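Local structure of papain-like protease (Human betacoronavirus 2c EMC/2012, 4RNA) at residues V266-F271 with W305-T310; P133-A138 with T148-L153. The protein is the papain-like cysteine protease of MERS coronavirus, which probably cleaves the viral polyprotein and, as in related coronavirus enzymes, removes ubiquitin from host proteins. All coordinates share one frame; numbering follows the deposited sequence.

Contact 1: residues V266-F271 with W305-T310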
# COMPACT_ATOMS: atom_id res chain seq x y z
N VAL A 266 24.94 4.01 -13.63
CA VAL A 266 24.50 3.51 -14.94
C VAL A 266 23.15 4.07 -15.35
O VAL A 266 22.76 3.98 -16.51
CB VAL A 266 24.56 1.95 -15.03
CG1 VAL A 266 25.98 1.45 -14.70
CG2 VAL A 266 23.51 1.32 -14.14
N ALA A 267 22.38 4.58 -14.39
CA ALA A 267 21.04 5.07 -14.67
C ALA A 267 20.51 5.87 -13.48
O ALA A 267 21.00 5.74 -12.39
CB ALA A 267 20.03 3.95 -14.99
N PHE A 268 19.51 6.73 -13.72
CA PHE A 268 18.90 7.47 -12.62
C PHE A 268 17.52 7.92 -13.00
O PHE A 268 17.22 8.06 -14.19
CB PHE A 268 19.79 8.68 -12.18
CG PHE A 268 20.08 9.67 -13.29
CD1 PHE A 268 21.14 9.46 -14.16
CD2 PHE A 268 19.27 10.75 -13.45
CE1 PHE A 268 21.44 10.34 -15.18
CE2 PHE A 268 19.56 11.67 -14.47
CZ PHE A 268 20.64 11.47 -15.33
N ASN A 269 16.66 8.17 -12.00
CA ASN A 269 15.38 8.82 -12.34
C ASN A 269 15.31 10.26 -12.02
O ASN A 269 16.06 10.77 -11.17
CB ASN A 269 14.20 8.10 -11.66
CG ASN A 269 14.10 6.64 -12.12
OD1 ASN A 269 14.21 6.38 -13.32
ND2 ASN A 269 13.88 5.69 -11.18
N VAL A 270 14.40 10.95 -12.69
CA VAL A 270 14.33 12.39 -12.49
C VAL A 270 12.85 12.67 -12.26
O VAL A 270 11.99 12.02 -12.88
CB VAL A 270 14.85 13.16 -13.75
CG1 VAL A 270 14.38 14.58 -13.76
CG2 VAL A 270 16.37 13.10 -13.84
N PHE A 271 12.53 13.58 -11.32
CA PHE A 271 11.16 14.05 -11.21
C PHE A 271 11.14 15.52 -11.58
O PHE A 271 11.91 16.30 -11.03
CB PHE A 271 10.65 13.82 -9.79
CG PHE A 271 9.20 14.26 -9.55
CD1 PHE A 271 8.13 13.52 -10.06
CD2 PHE A 271 8.93 15.37 -8.79
CE1 PHE A 271 6.82 13.91 -9.82
CE2 PHE A 271 7.61 15.76 -8.56
CZ PHE A 271 6.56 15.03 -9.06
N TRP A 305 23.24 17.56 -18.09
CA TRP A 305 21.85 17.75 -17.73
C TRP A 305 21.69 18.21 -16.32
O TRP A 305 22.11 17.52 -15.36
CB TRP A 305 21.07 16.45 -17.92
CG TRP A 305 19.57 16.61 -17.89
CD1 TRP A 305 18.81 17.75 -18.11
CD2 TRP A 305 18.59 15.53 -17.70
NE1 TRP A 305 17.47 17.47 -18.03
CE2 TRP A 305 17.27 16.15 -17.81
CE3 TRP A 305 18.67 14.14 -17.48
CZ2 TRP A 305 16.08 15.39 -17.67
CZ3 TRP A 305 17.48 13.39 -17.36
CH2 TRP A 305 16.22 14.00 -17.44
N LYS A 306 21.08 19.39 -16.19
CA LYS A 306 20.67 19.93 -14.91
C LYS A 306 19.24 19.49 -14.68
O LYS A 306 18.33 19.85 -15.41
CB LYS A 306 20.78 21.47 -14.85
CG LYS A 306 20.53 22.01 -13.42
CD LYS A 306 21.02 23.43 -13.21
CE LYS A 306 20.08 24.47 -13.80
NZ LYS A 306 20.46 25.85 -13.39
N CYS A 307 19.05 18.71 -13.64
CA CYS A 307 17.76 18.04 -13.41
C CYS A 307 17.68 17.58 -11.93
O CYS A 307 18.70 17.47 -11.24
CB CYS A 307 17.65 16.82 -14.34
SG CYS A 307 19.02 15.66 -14.00
N LYS A 308 16.46 17.28 -11.49
CA LYS A 308 16.15 16.85 -10.11
C LYS A 308 16.09 15.35 -10.02
O LYS A 308 15.08 14.70 -10.34
CB LYS A 308 14.82 17.46 -9.69
CG LYS A 308 14.82 18.99 -9.79
CD LYS A 308 13.38 19.47 -9.74
CE LYS A 308 13.28 20.90 -9.25
NZ LYS A 308 11.82 21.20 -9.12
N VAL A 309 17.20 14.83 -9.54
CA VAL A 309 17.44 13.42 -9.45
C VAL A 309 16.68 12.87 -8.25
O VAL A 309 16.66 13.51 -7.15
CB VAL A 309 18.93 13.22 -9.32
CG1 VAL A 309 19.30 11.79 -8.96
CG2 VAL A 309 19.65 13.63 -10.59
N THR A 310 16.20 11.63 -8.41
CA THR A 310 15.54 10.93 -7.31
C THR A 310 16.32 9.65 -7.05
O THR A 310 17.19 9.69 -6.24
CB THR A 310 14.06 10.65 -7.61
OG1 THR A 310 13.88 10.04 -8.92
CG2 THR A 310 13.22 11.92 -7.50

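Contact 2: residues P133-A138 with T148-L153. With PO4 (phosphate ion), chain C.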
# COMPACT_ATOMS: atom_id res chain seq x y z
N PRO A 133 5.38 -16.20 -6.16
CA PRO A 133 5.33 -16.82 -7.49
C PRO A 133 4.63 -16.03 -8.57
O PRO A 133 5.12 -16.02 -9.71
CB PRO A 133 4.61 -18.14 -7.22
CG PRO A 133 5.00 -18.49 -5.80
CD PRO A 133 5.15 -17.19 -5.06
N ALA A 134 3.52 -15.37 -8.25
CA ALA A 134 2.84 -14.64 -9.32
C ALA A 134 3.73 -13.57 -9.87
O ALA A 134 3.72 -13.30 -11.08
CB ALA A 134 1.54 -14.04 -8.80
N LEU A 135 4.44 -12.86 -8.98
CA LEU A 135 5.34 -11.76 -9.43
C LEU A 135 6.52 -12.29 -10.24
O LEU A 135 6.86 -11.73 -11.22
CB LEU A 135 5.89 -10.97 -8.25
CG LEU A 135 5.28 -9.63 -7.97
CD1 LEU A 135 5.95 -9.02 -6.71
CD2 LEU A 135 5.30 -8.73 -9.21
N GLN A 136 7.14 -13.38 -9.80
CA GLN A 136 8.25 -13.98 -10.55
C GLN A 136 7.79 -14.43 -11.93
O GLN A 136 8.42 -14.10 -12.96
CB GLN A 136 8.80 -15.19 -9.77
CG GLN A 136 10.18 -15.74 -10.28
CD GLN A 136 11.22 -14.66 -10.56
OE1 GLN A 136 11.24 -13.58 -9.93
NE2 GLN A 136 12.07 -14.91 -11.57
N HIS A 137 6.62 -15.09 -11.97
CA HIS A 137 6.13 -15.61 -13.22
C HIS A 137 5.83 -14.41 -14.09
O HIS A 137 6.21 -14.36 -15.27
CB HIS A 137 4.94 -16.55 -13.00
CG HIS A 137 4.35 -17.08 -14.27
ND1 HIS A 137 3.36 -16.46 -14.92
CD2 HIS A 137 4.69 -18.19 -15.04
CE1 HIS A 137 3.05 -17.15 -16.04
NE2 HIS A 137 3.87 -18.20 -16.12
N ALA A 138 5.20 -13.39 -13.53
CA ALA A 138 4.88 -12.21 -14.41
C ALA A 138 6.14 -11.45 -14.92
O ALA A 138 6.08 -10.74 -16.00
CB ALA A 138 3.97 -11.21 -13.66
N THR A 148 1.80 -7.10 -19.43
CA THR A 148 0.53 -6.75 -18.80
C THR A 148 0.43 -7.26 -17.35
O THR A 148 0.14 -6.47 -16.44
CB THR A 148 -0.65 -7.28 -19.62
OG1 THR A 148 -0.56 -6.69 -20.92
CG2 THR A 148 -2.03 -6.91 -18.96
N ASP A 149 0.70 -8.52 -17.11
CA ASP A 149 0.49 -8.97 -15.77
C ASP A 149 1.42 -8.27 -14.81
O ASP A 149 1.05 -8.02 -13.66
CB ASP A 149 0.78 -10.46 -15.64
CG ASP A 149 -0.33 -11.30 -16.23
OD1 ASP A 149 -1.32 -10.74 -16.72
OD2 ASP A 149 -0.21 -12.54 -16.21
N PHE A 150 2.67 -8.07 -15.22
CA PHE A 150 3.67 -7.55 -14.27
C PHE A 150 3.32 -6.11 -13.87
O PHE A 150 3.39 -5.70 -12.72
CB PHE A 150 5.06 -7.61 -14.90
CG PHE A 150 6.17 -7.24 -13.95
CD1 PHE A 150 6.46 -8.07 -12.85
CD2 PHE A 150 6.98 -6.16 -14.21
CE1 PHE A 150 7.53 -7.76 -12.00
CE2 PHE A 150 8.06 -5.85 -13.38
CZ PHE A 150 8.32 -6.65 -12.27
N ILE A 151 2.91 -5.36 -14.84
CA ILE A 151 2.51 -4.02 -14.56
C ILE A 151 1.25 -4.02 -13.66
O ILE A 151 1.23 -3.26 -12.68
CB ILE A 151 2.22 -3.23 -15.83
CG1 ILE A 151 3.50 -3.06 -16.67
CG2 ILE A 151 1.63 -1.90 -15.44
CD1 ILE A 151 3.15 -2.74 -18.10
N ALA A 152 0.23 -4.84 -13.97
CA ALA A 152 -1.00 -4.86 -13.15
C ALA A 152 -0.68 -5.35 -11.71
O ALA A 152 -1.20 -4.85 -10.72
CB ALA A 152 -2.10 -5.73 -13.81
N LEU A 153 0.22 -6.30 -11.61
CA LEU A 153 0.62 -6.71 -10.29
C LEU A 153 1.38 -5.66 -9.44
O LEU A 153 1.11 -5.51 -8.24
CB LEU A 153 1.46 -7.97 -10.38
CG LEU A 153 0.72 -9.31 -10.58
CD1 LEU A 153 1.75 -10.42 -10.68
CD2 LEU A 153 -0.28 -9.64 -9.46
P PO4 C . 1.39 -3.90 -21.81
O1 PO4 C . -0.10 -3.87 -22.17
O2 PO4 C . 1.59 -4.82 -20.63
O3 PO4 C . 1.77 -2.48 -21.43
O4 PO4 C . 2.23 -4.41 -22.98
O HOH W 1 1.34 -13.70 -14.30
O HOH W 2 3.97 -9.68 -17.39

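Contact 1: residues V266-F271 with W305-T310
Val270 pairs with Val309 as an antiparallel non-hydrogen-bonded pair, their CA atoms 4.5 Å apart, where strand 267-271 meets strand 305-310 at a steep 117° between the N-to-C directions of the two segments. Two backbone bonds flank the pair, Thr310 N to Asn269 O over 2.9 Å and Phe271 N to Lys308 O over 3.0 Å. The same two carbonyls take CA-H contacts: Val309 CA faces Asn269 O, and Val270 CA faces Lys308 O. Both strands belong to the mixed, curled or branched sheet of the protease, in which 304-315 also pairs with 245-250 and 252-258, and 267-272 with 280-287. Beside the bridge, Val270 gathers Phe268, Cys307 and the partly exposed Trp305 into one apolar cluster. Val270 CG2 sits 3.7 Å from Cys307 SG and equally near Trp305 CZ3, approaching the indole obliquely. Phe268 CG lies between its backbone N and carbonyl carbon (chi1 58°), which swings the ring toward strand 305-310. There Trp305 CE3 comes to the edge of the phenyl ring, near its plane, 4.0 Å from CZ, and Cys307 SG makes an oblique sulfur-aromatic contact, 5.3 Å from the ring centroid. Within its own strand, Cys307 CB lies over one face of the indole. Beyond the bridge, Thr310 CG2 packs on Phe271 CB. The Asn269 amide is held at both ends, OD1 bonding to His283 ND1 and ND2 to Asp311 OD2 and Thr121 OG1.

Contact 2: residues P133-A138 with T148-L153
A helical hairpin in the helical part of this papain-like fold brings Ala138 against Phe150, as helices 133-143 and 148-158, joined by a short loop, pack with their local axes 8.8 Å apart and 139° between their directions. The closest CA pair is Ala138 and Phe150, at 4.8 Å. The small Ala138 side chain is consistent with so close an approach: its methyl points at the second helix and settles against the Phe150 backbone, with Asp149 CB 3.8 Å from Ala138 CB and Leu153 CD1 equally near. Leu153 CG stands anti to its carbonyl carbon (chi1 -79°), and the chain carries CD1 to the first helix, where it also touches Ala134 O at 3.5 Å and the Ala134 methyl. Alongside, Leu135 crosses Phe150 at about a right angle: its CD2 methyl meets the phenyl ring obliquely, 3.7 Å from CE1, and lies near Leu153 CB as well. Phe139 stacks on the same phenylalanine, while Tyr74 of helix 64-74 and Phe85 of helix 81-92 touch Leu153, so the hairpin is held among other helices. Polar groups gather toward the loop end of the contact. The Asp149 carboxylate forms salt bridges with Lys141 through OD2 and with Lys89 through OD1. One water donates to OD2 and sits in the plane of the His137 ring at its edge, but its link to ND1 is weak. A second water bridges the backbones, accepting from Phe150 N over 3.0 Å and lying 2.7 Å from Ala138 O, one of several acceptors that compete for its protons.

How the contacts relate
From the N terminus the chain first runs through a small mixed sheet and helices 64-74 and 81-92 before reaching contact 2, which closes a tight loop of nine residues between 133-138 and 148-153. Contact 1 comes only later: its first segment, 266-271, begins more than a hundred residues after 153, and 33 residues, 19 of them strand and none helix, separate it from 305-310. The two loops therefore follow in series, neither nested nor crossed. Contact 2 ties helices together, whereas contact 1 joins strands within the large mixed sheet. Their centres lie 27 Å apart, the nearest atoms about 13 Å, and helix 115-122 meets both, Leu122 touching Phe150 and Thr121 bonding Asn269.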